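Local coordinates for protein Phl p 3 allergen (Phleum pratense, PDB 3FT1) that is a secreted, IgE-recognised grass-pollen allergen of the expansin B family, whose expansin C-terminal fold suggests, without establishing, an ability to bind cell-wall polysaccharides, at residues A[7-12]-A[16-21]; A[34-37]-A[42-45]; A[66-71]-A[76-81]. All coordinates share one frame; numbering follows the deposited sequence.

Contact 1: residues A[7-12]-A[16-21]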
loop_
_atom_site.group_PDB
_atom_site.type_symbol
_atom_site.label_atom_id
_atom_site.label_comp_id
_atom_site.label_asym_id
_atom_site.label_seq_id
_atom_site.Cartn_x
_atom_site.Cartn_y
_atom_site.Cartn_z
ATOM N N THR A 7 2.128 -7.667 0.163
ATOM C CA THR A 7 2.390 -8.800 -0.721
ATOM C C THR A 7 1.619 -8.625 -2.015
ATOM O O THR A 7 0.399 -8.487 -2.006
ATOM C CB THR A 7 1.992 -10.127 -0.070
ATOM O OG1 THR A 7 2.655 -10.246 1.193
ATOM C CG2 THR A 7 2.374 -11.312 -0.970
ATOM N N VAL A 8 2.341 -8.631 -3.128
ATOM C CA VAL A 8 1.714 -8.459 -4.427
ATOM C C VAL A 8 1.000 -9.740 -4.834
ATOM O O VAL A 8 1.611 -10.809 -4.917
ATOM C CB VAL A 8 2.743 -8.084 -5.499
ATOM C CG1 VAL A 8 2.075 -8.044 -6.871
ATOM C CG2 VAL A 8 3.374 -6.740 -5.172
ATOM N N GLN A 9 -0.300 -9.625 -5.080
ATOM C CA GLN A 9 -1.139 -10.790 -5.346
ATOM C C GLN A 9 -1.303 -11.042 -6.833
ATOM O O GLN A 9 -1.290 -10.106 -7.633
ATOM C CB GLN A 9 -2.524 -10.587 -4.725
ATOM C CG GLN A 9 -2.470 -10.337 -3.230
ATOM C CD GLN A 9 -1.947 -11.539 -2.483
ATOM O OE1 GLN A 9 -0.803 -11.555 -2.022
ATOM N NE2 GLN A 9 -2.772 -12.573 -2.387
ATOM N N LYS A 10 -1.477 -12.309 -7.195
ATOM C CA LYS A 10 -1.775 -12.653 -8.576
ATOM C C LYS A 10 -2.994 -11.851 -9.004
ATOM O O LYS A 10 -3.933 -11.668 -8.223
ATOM C CB LYS A 10 -2.033 -14.157 -8.737
ATOM C CG LYS A 10 -1.957 -14.608 -10.196
ATOM C CD LYS A 10 -2.169 -16.104 -10.368
ATOM C CE LYS A 10 -1.806 -16.536 -11.783
ATOM N NZ LYS A 10 -2.117 -15.466 -12.776
ATOM N N GLY A 11 -2.965 -11.359 -10.238
ATOM C CA GLY A 11 -4.006 -10.479 -10.734
ATOM C C GLY A 11 -3.496 -9.062 -10.875
ATOM O O GLY A 11 -4.099 -8.236 -11.552
ATOM N N SER A 12 -2.381 -8.778 -10.210
ATOM C CA SER A 12 -1.699 -7.505 -10.366
ATOM C C SER A 12 -1.070 -7.453 -11.751
ATOM O O SER A 12 -0.697 -8.483 -12.304
ATOM C CB SER A 12 -0.612 -7.356 -9.308
ATOM O OG SER A 12 -1.169 -7.254 -8.015
ATOM N N LYS A 16 -2.520 -2.328 -12.391
ATOM C CA LYS A 16 -3.347 -2.791 -11.285
ATOM C C LYS A 16 -2.513 -3.395 -10.172
ATOM O O LYS A 16 -1.778 -4.355 -10.388
ATOM C CB LYS A 16 -4.358 -3.816 -11.801
ATOM C CG LYS A 16 -5.346 -4.331 -10.764
ATOM C CD LYS A 16 -6.377 -5.208 -11.455
ATOM C CE LYS A 16 -7.142 -6.080 -10.485
ATOM N NZ LYS A 16 -8.085 -6.962 -11.228
ATOM N N LEU A 17 -2.627 -2.831 -8.977
ATOM C CA LEU A 17 -1.973 -3.418 -7.814
ATOM C C LEU A 17 -3.007 -4.075 -6.924
ATOM O O LEU A 17 -3.922 -3.421 -6.454
ATOM C CB LEU A 17 -1.239 -2.348 -7.006
ATOM C CG LEU A 17 0.204 -2.041 -7.385
ATOM C CD1 LEU A 17 0.724 -0.867 -6.558
ATOM C CD2 LEU A 17 1.077 -3.277 -7.187
ATOM N N VAL A 18 -2.852 -5.377 -6.705
ATOM C CA VAL A 18 -3.681 -6.103 -5.764
ATOM C C VAL A 18 -2.757 -6.498 -4.635
ATOM O O VAL A 18 -1.816 -7.275 -4.844
ATOM C CB VAL A 18 -4.282 -7.372 -6.397
ATOM C CG1 VAL A 18 -5.201 -8.063 -5.416
ATOM C CG2 VAL A 18 -5.033 -7.020 -7.680
ATOM N N LEU A 19 -3.011 -5.953 -3.449
ATOM C CA LEU A 19 -2.067 -6.083 -2.348
ATOM C C LEU A 19 -2.697 -6.679 -1.117
ATOM O O LEU A 19 -3.708 -6.171 -0.618
ATOM C CB LEU A 19 -1.493 -4.715 -1.975
ATOM C CG LEU A 19 -0.690 -3.992 -3.054
ATOM C CD1 LEU A 19 -0.377 -2.574 -2.594
ATOM C CD2 LEU A 19 0.586 -4.767 -3.353
ATOM N N ASP A 20 -2.083 -7.754 -0.636
ATOM C CA ASP A 20 -2.333 -8.248 0.706
ATOM C C ASP A 20 -1.507 -7.389 1.643
ATOM O O ASP A 20 -0.287 -7.512 1.714
ATOM C CB ASP A 20 -1.902 -9.711 0.825
ATOM C CG ASP A 20 -2.169 -10.290 2.199
ATOM O OD1 ASP A 20 -2.810 -9.607 3.025
ATOM O OD2 ASP A 20 -1.739 -11.435 2.454
ATOM N N ILE A 21 -2.175 -6.485 2.344
ATOM C CA ILE A 21 -1.487 -5.599 3.259
ATOM C C ILE A 21 -1.752 -6.109 4.666
ATOM O O ILE A 21 -2.907 -6.248 5.078
ATOM C CB ILE A 21 -1.987 -4.134 3.108
ATOM C CG1 ILE A 21 -1.750 -3.639 1.675
ATOM C CG2 ILE A 21 -1.301 -3.219 4.120
ATOM C CD1 ILE A 21 -2.302 -2.247 1.395
HETATM O O HOH W 1 1.626 -8.909 3.391
#
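Thr7 and Asp20 exchange both backbone hydrogen bonds, Thr7 N to Asp20 O at 2.9 Å and Asp20 N to Thr7 O, also 2.9 Å, which makes them a hydrogen-bonded antiparallel pair. Val8 and Leu19 follow as a non-hydrogen-bonded pair, and Gln9 N donates to Val18 O at 2.8 Å. Beyond it the chain swings through a type II turn from Gln9 to Ser12, with Gly11 at phi 109°, where a CB would press on the Lys10 carbonyl oxygen.

A side chain then stands in for the missing backbone rung. Ser12 OG lies beside its own backbone N (chi1 -67°), from where it reaches across to accept from Val18 N at 2.8 Å and back to donate to Gln9 O at 2.9 Å; Gln9 O also accepts from Ser12 N. Water 1 joins Thr7 OG1 to Asp20 O, while Thr92 and Lys22 engage the Thr7 hydroxyl and the Asp20 carboxylate.

Side-chain packing falls on two faces. Inward, Val8 CG2 meets Leu19 CD2 at 3.9 Å, near Phe87 and Phe67; on the other face Gln9 CB sits 3.7 Å from Val18 CG1, and the Lys16 chain runs past Gly11 O.

Chemically, one serine hydroxyl reinforces the turn by donating to Gln9 O and accepts from the Val18 amide, so the strand pairing passes into the turn without leaving that N-H unpaired.

Contact 2: residues A[34-37]-A[42-45]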
loop_
_atom_site.group_PDB
_atom_site.type_symbol
_atom_site.label_atom_id
_atom_site.label_comp_id
_atom_site.label_asym_id
_atom_site.label_seq_id
_atom_site.Cartn_x
_atom_site.Cartn_y
_atom_site.Cartn_z
ATOM N N GLU A 34 -3.983 4.778 0.823
ATOM C CA GLU A 34 -3.905 5.494 -0.444
ATOM C C GLU A 34 -2.543 5.312 -1.071
ATOM O O GLU A 34 -1.551 5.140 -0.375
ATOM C CB GLU A 34 -4.156 6.990 -0.240
ATOM C CG GLU A 34 -5.507 7.305 0.321
ATOM C CD GLU A 34 -5.488 8.571 1.144
ATOM O OE1 GLU A 34 -4.720 8.616 2.128
ATOM O OE2 GLU A 34 -6.237 9.507 0.809
ATOM N N LEU A 35 -2.514 5.362 -2.397
ATOM C CA LEU A 35 -1.281 5.274 -3.155
ATOM C C LEU A 35 -0.899 6.639 -3.716
ATOM O O LEU A 35 -1.751 7.379 -4.185
ATOM C CB LEU A 35 -1.474 4.296 -4.322
ATOM C CG LEU A 35 -0.440 4.437 -5.438
ATOM C CD1 LEU A 35 0.847 3.781 -4.989
ATOM C CD2 LEU A 35 -0.946 3.822 -6.723
ATOM N N ARG A 36 0.383 6.973 -3.660
ATOM C CA ARG A 36 0.889 8.100 -4.434
ATOM C C ARG A 36 1.944 7.577 -5.401
ATOM O O ARG A 36 2.972 7.028 -4.989
ATOM C CB ARG A 36 1.468 9.195 -3.531
ATOM C CG ARG A 36 1.866 10.464 -4.284
ATOM C CD ARG A 36 2.398 11.547 -3.366
ATOM N NE ARG A 36 3.686 11.197 -2.772
ATOM C CZ ARG A 36 4.839 11.190 -3.434
ATOM N NH1 ARG A 36 4.876 11.503 -4.722
ATOM N NH2 ARG A 36 5.960 10.865 -2.811
ATOM N N GLN A 37 1.677 7.715 -6.695
ATOM C CA GLN A 37 2.642 7.276 -7.691
ATOM C C GLN A 37 3.857 8.189 -7.675
ATOM O O GLN A 37 3.778 9.341 -7.264
ATOM C CB GLN A 37 2.014 7.252 -9.085
ATOM C CG GLN A 37 0.754 6.424 -9.177
ATOM C CD GLN A 37 0.239 6.357 -10.592
ATOM O OE1 GLN A 37 1.008 6.141 -11.524
ATOM N NE2 GLN A 37 -1.063 6.555 -10.766
ATOM N N GLU A 42 -0.960 13.519 -6.107
ATOM C CA GLU A 42 -2.220 13.132 -5.488
ATOM C C GLU A 42 -2.197 11.729 -4.879
ATOM O O GLU A 42 -1.575 10.808 -5.412
ATOM C CB GLU A 42 -3.398 13.301 -6.449
ATOM C CG GLU A 42 -3.467 12.286 -7.558
ATOM C CD GLU A 42 -4.792 12.344 -8.292
ATOM O OE1 GLU A 42 -5.349 13.455 -8.420
ATOM O OE2 GLU A 42 -5.277 11.283 -8.732
ATOM N N TRP A 43 -2.873 11.593 -3.743
ATOM C CA TRP A 43 -3.107 10.296 -3.132
ATOM C C TRP A 43 -4.344 9.652 -3.741
ATOM O O TRP A 43 -5.421 10.252 -3.776
ATOM C CB TRP A 43 -3.270 10.443 -1.613
ATOM C CG TRP A 43 -2.006 10.894 -0.963
ATOM C CD1 TRP A 43 -1.685 12.166 -0.583
ATOM C CD2 TRP A 43 -0.877 10.079 -0.627
ATOM N NE1 TRP A 43 -0.429 12.191 -0.030
ATOM C CE2 TRP A 43 0.092 10.924 -0.052
ATOM C CE3 TRP A 43 -0.587 8.719 -0.773
ATOM C CZ2 TRP A 43 1.326 10.455 0.393
ATOM C CZ3 TRP A 43 0.643 8.249 -0.332
ATOM C CH2 TRP A 43 1.582 9.117 0.247
ATOM N N GLU A 44 -4.182 8.424 -4.223
ATOM C CA GLU A 44 -5.274 7.677 -4.827
ATOM C C GLU A 44 -5.720 6.561 -3.894
ATOM O O GLU A 44 -4.919 5.702 -3.521
ATOM C CB GLU A 44 -4.818 7.063 -6.151
ATOM C CG GLU A 44 -4.166 8.060 -7.096
ATOM C CD GLU A 44 -3.607 7.391 -8.332
ATOM O OE1 GLU A 44 -4.377 6.700 -9.025
ATOM O OE2 GLU A 44 -2.406 7.558 -8.605
ATOM N N PRO A 45 -7.007 6.547 -3.535
ATOM C CA PRO A 45 -7.451 5.544 -2.561
ATOM C C PRO A 45 -7.400 4.134 -3.139
ATOM O O PRO A 45 -7.713 3.934 -4.318
ATOM C CB PRO A 45 -8.905 5.933 -2.275
ATOM C CG PRO A 45 -9.118 7.268 -2.940
ATOM C CD PRO A 45 -8.119 7.362 -4.045
HETATM O O HOH W 2 -7.322 10.058 -1.456
HETATM O O HOH W 3 -0.699 9.236 -7.413
#
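Glu34 lays its CB 3.8 Å from Trp43 CB, and its side chain crosses that of the tryptophan at about a right angle. Water 2 donates to both Glu34 OE2 and Trp43 O, while Glu34 OE1 forms a salt bridge with Arg68. Leu35 then pairs with Glu44 through two nearly straight hydrogen bonds, Leu35 N to Glu44 O at 2.7 Å and Glu44 N to Leu35 O at 2.6 Å.

Arg36 sets its CB over one face of the Trp43 six-membered ring, 3.5 Å from its centroid, a CH-pi contact. The chain bends at chi3 (68°), and the guanidinium, perpendicular to the ring plane, turns off to Ser40 O.

At Gln37 the extended side chain brings NE2 to Glu44 OE2 at 2.7 Å, in the amide plane and on the carboxylate's syn lone pair. Water 3 gives a second bond to that OE2, 2.7 Å away, and also links Gln37 N with Glu42 O, tying the hairpin end together.

Strand 65-71 flanks 30-36 on the side away from 44-49. From it Arg68 makes a cation-pi contact over the opposite indole face, Asn66 touches the Trp43 side chain, and Phe65 and Phe67 pack on Leu35, on the Leu35 side of the sheet.

Contact 3: residues A[66-71]-A[76-81]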
loop_
_atom_site.group_PDB
_atom_site.type_symbol
_atom_site.label_atom_id
_atom_site.label_comp_id
_atom_site.label_asym_id
_atom_site.label_seq_id
_atom_site.Cartn_x
_atom_site.Cartn_y
_atom_site.Cartn_z
ATOM N N ASN A 66 4.400 4.994 -3.113
ATOM C CA ASN A 66 4.251 5.445 -1.731
ATOM C C ASN A 66 2.844 5.153 -1.240
ATOM O O ASN A 66 1.894 5.177 -2.024
ATOM C CB ASN A 66 4.528 6.949 -1.654
ATOM C CG ASN A 66 5.751 7.340 -2.447
ATOM O OD1 ASN A 66 6.877 7.042 -2.049
ATOM N ND2 ASN A 66 5.538 7.982 -3.594
ATOM N N PHE A 67 2.707 4.862 0.047
ATOM C CA PHE A 67 1.412 4.509 0.620
ATOM C C PHE A 67 1.136 5.317 1.883
ATOM O O PHE A 67 1.996 5.430 2.753
ATOM C CB PHE A 67 1.353 3.008 0.934
ATOM C CG PHE A 67 1.423 2.142 -0.294
ATOM C CD1 PHE A 67 0.267 1.787 -0.966
ATOM C CD2 PHE A 67 2.646 1.734 -0.802
ATOM C CE1 PHE A 67 0.323 1.018 -2.124
ATOM C CE2 PHE A 67 2.714 0.961 -1.955
ATOM C CZ PHE A 67 1.552 0.600 -2.612
ATOM N N ARG A 68 -0.059 5.887 1.960
ATOM C CA ARG A 68 -0.490 6.597 3.164
ATOM C C ARG A 68 -1.556 5.773 3.847
ATOM O O ARG A 68 -2.550 5.386 3.217
ATOM C CB ARG A 68 -1.049 7.976 2.832
ATOM C CG ARG A 68 -1.574 8.717 4.056
ATOM C CD ARG A 68 -1.728 10.198 3.785
ATOM N NE ARG A 68 -2.858 10.470 2.904
ATOM C CZ ARG A 68 -3.186 11.685 2.473
ATOM N NH1 ARG A 68 -2.465 12.739 2.839
ATOM N NH2 ARG A 68 -4.233 11.846 1.679
ATOM N N PHE A 69 -1.335 5.500 5.130
ATOM C CA PHE A 69 -2.285 4.773 5.962
ATOM C C PHE A 69 -2.973 5.704 6.950
ATOM O O PHE A 69 -2.337 6.581 7.530
ATOM C CB PHE A 69 -1.567 3.692 6.773
ATOM C CG PHE A 69 -0.970 2.590 5.934
ATOM C CD1 PHE A 69 -1.747 1.528 5.515
ATOM C CD2 PHE A 69 0.364 2.615 5.574
ATOM C CE1 PHE A 69 -1.210 0.513 4.753
ATOM C CE2 PHE A 69 0.908 1.599 4.808
ATOM C CZ PHE A 69 0.113 0.549 4.397
ATOM N N MET A 70 -4.266 5.480 7.155
ATOM C CA MET A 70 -4.998 6.083 8.265
ATOM C C MET A 70 -5.646 4.959 9.047
ATOM O O MET A 70 -6.390 4.154 8.482
ATOM C CB MET A 70 -6.072 7.043 7.748
ATOM C CG MET A 70 -5.524 8.360 7.258
ATOM S SD MET A 70 -4.891 9.358 8.623
ATOM C CE MET A 70 -6.374 9.569 9.606
ATOM N N SER A 71 -5.330 4.872 10.334
ATOM C CA SER A 71 -5.918 3.842 11.191
ATOM C C SER A 71 -7.307 4.268 11.650
ATOM O O SER A 71 -7.675 5.440 11.528
ATOM C CB SER A 71 -5.032 3.582 12.409
ATOM O OG SER A 71 -5.191 4.600 13.384
ATOM N N ARG A 76 -1.812 8.323 11.411
ATOM C CA ARG A 76 -1.356 8.466 10.032
ATOM C C ARG A 76 0.081 7.976 9.897
ATOM O O ARG A 76 0.955 8.362 10.674
ATOM C CB ARG A 76 -1.408 9.942 9.625
ATOM C CG ARG A 76 -0.691 10.258 8.312
ATOM C CD ARG A 76 -0.322 11.748 8.246
ATOM N NE ARG A 76 0.586 12.043 7.138
ATOM C CZ ARG A 76 1.913 12.045 7.235
ATOM N NH1 ARG A 76 2.496 11.774 8.397
ATOM N NH2 ARG A 76 2.659 12.325 6.174
ATOM N N ASN A 77 0.328 7.140 8.898
ATOM C CA ASN A 77 1.687 6.753 8.559
ATOM C C ASN A 77 1.846 6.812 7.054
ATOM O O ASN A 77 0.947 6.412 6.314
ATOM C CB ASN A 77 2.005 5.331 9.054
ATOM C CG ASN A 77 2.049 5.236 10.560
ATOM O OD1 ASN A 77 1.015 5.125 11.213
ATOM N ND2 ASN A 77 3.253 5.286 11.125
ATOM N N VAL A 78 2.979 7.333 6.604
ATOM C CA VAL A 78 3.320 7.249 5.191
ATOM C C VAL A 78 4.564 6.376 5.031
ATOM O O VAL A 78 5.566 6.563 5.725
ATOM C CB VAL A 78 3.558 8.634 4.572
ATOM C CG1 VAL A 78 4.048 8.491 3.136
ATOM C CG2 VAL A 78 2.270 9.451 4.600
ATOM N N PHE A 79 4.467 5.383 4.153
ATOM C CA PHE A 79 5.601 4.535 3.833
ATOM C C PHE A 79 6.029 4.857 2.411
ATOM O O PHE A 79 5.256 4.685 1.471
ATOM C CB PHE A 79 5.220 3.060 3.976
ATOM C CG PHE A 79 4.992 2.644 5.398
ATOM C CD1 PHE A 79 6.034 2.133 6.158
ATOM C CD2 PHE A 79 3.748 2.794 5.989
ATOM C CE1 PHE A 79 5.833 1.760 7.474
ATOM C CE2 PHE A 79 3.546 2.424 7.305
ATOM C CZ PHE A 79 4.587 1.913 8.047
ATOM N N ASP A 80 7.255 5.344 2.266
ATOM C CA ASP A 80 7.709 5.889 0.992
ATOM C C ASP A 80 8.503 4.892 0.157
ATOM O O ASP A 80 9.322 4.139 0.682
ATOM C CB ASP A 80 8.519 7.166 1.219
ATOM C CG ASP A 80 7.671 8.303 1.779
ATOM O OD1 ASP A 80 6.903 8.913 1.007
ATOM O OD2 ASP A 80 7.772 8.584 2.994
ATOM N N GLU A 81 8.243 4.906 -1.147
ATOM C CA GLU A 81 8.952 4.069 -2.115
ATOM C C GLU A 81 9.084 2.627 -1.627
ATOM O O GLU A 81 10.174 2.060 -1.570
ATOM C CB GLU A 81 10.308 4.691 -2.471
ATOM C CG GLU A 81 10.186 6.168 -2.867
ATOM C CD GLU A 81 11.369 6.677 -3.667
ATOM O OE1 GLU A 81 12.422 6.008 -3.677
ATOM O OE2 GLU A 81 11.236 7.749 -4.293
HETATM O O HOH W 4 8.114 9.495 -1.551
HETATM O O HOH W 5 8.158 7.645 -5.340
HETATM O O HOH W 6 -0.612 13.128 5.124
#
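Phe67 and Phe79, like Phe69 and Asn77, form hydrogen-bonded pairs between strands that run antiparallel at 164°, their axes 4.6 Å apart at closest approach. Phe69 N to Asn77 O, at 2.7 Å, is almost straight; Arg68-Val78 and Met70-Arg76 fill the non-hydrogen-bonded positions.

On the inner face Phe69 and Phe79 meet with neither ring lying over the other, CE2 of Phe69 being 3.3 Å from CD2 of Phe79 and the ring planes 81° apart. Asn77 shares that face, its ND2 bonded to Gln98 OE1.

Outside, Met70 SD rests 3.7 Å from Arg76 CB, the methionine chain folding back at chi2 (-69°). Arg68 CG touches Val78 CG2 at 4.0 Å. Water 6 accepts from Arg68 NH1 and Arg76 NE, which probably eases the approach of two like charges; Arg68 also has Glu34 as its counter-charge.

At the far end Asn66 OD1 accepts from Glu81 N at 2.7 Å, an amide oxygen extending the ladder where the chain turns its corner.

This is a beta hairpin with phenylalanines and Asn77 on one face and Arg68, Met70, Arg76 and Val78 on the other, as suits the edge of a beta-sandwich such as the expansin C-terminal domain, whose core the phenylalanines line.

Each contact is a beta hairpin between successive strands, and they follow one another along the chain: contact 1 closes before contact 2 opens, and contact 2 before contact 3. Contacts 2 and 3 are neighbours, centres 10 Å apart, because strands 30-36 and 65-71 lie side by side; Arg36 N probably bonds to Asn66 O across that seam. Contacts 1 and 3 lie on opposite sides of the chain's centre, centres about 17 Å apart, and 16 Å separates the centres of contacts 1 and 2. Contact 1 meets contact 3 through the core, where Leu19 and Ile21 pack on Phe67 and Phe69. The three hairpins supply much of one compact domain's framework, consistent with the beta-sandwich of the expansin C-terminal family.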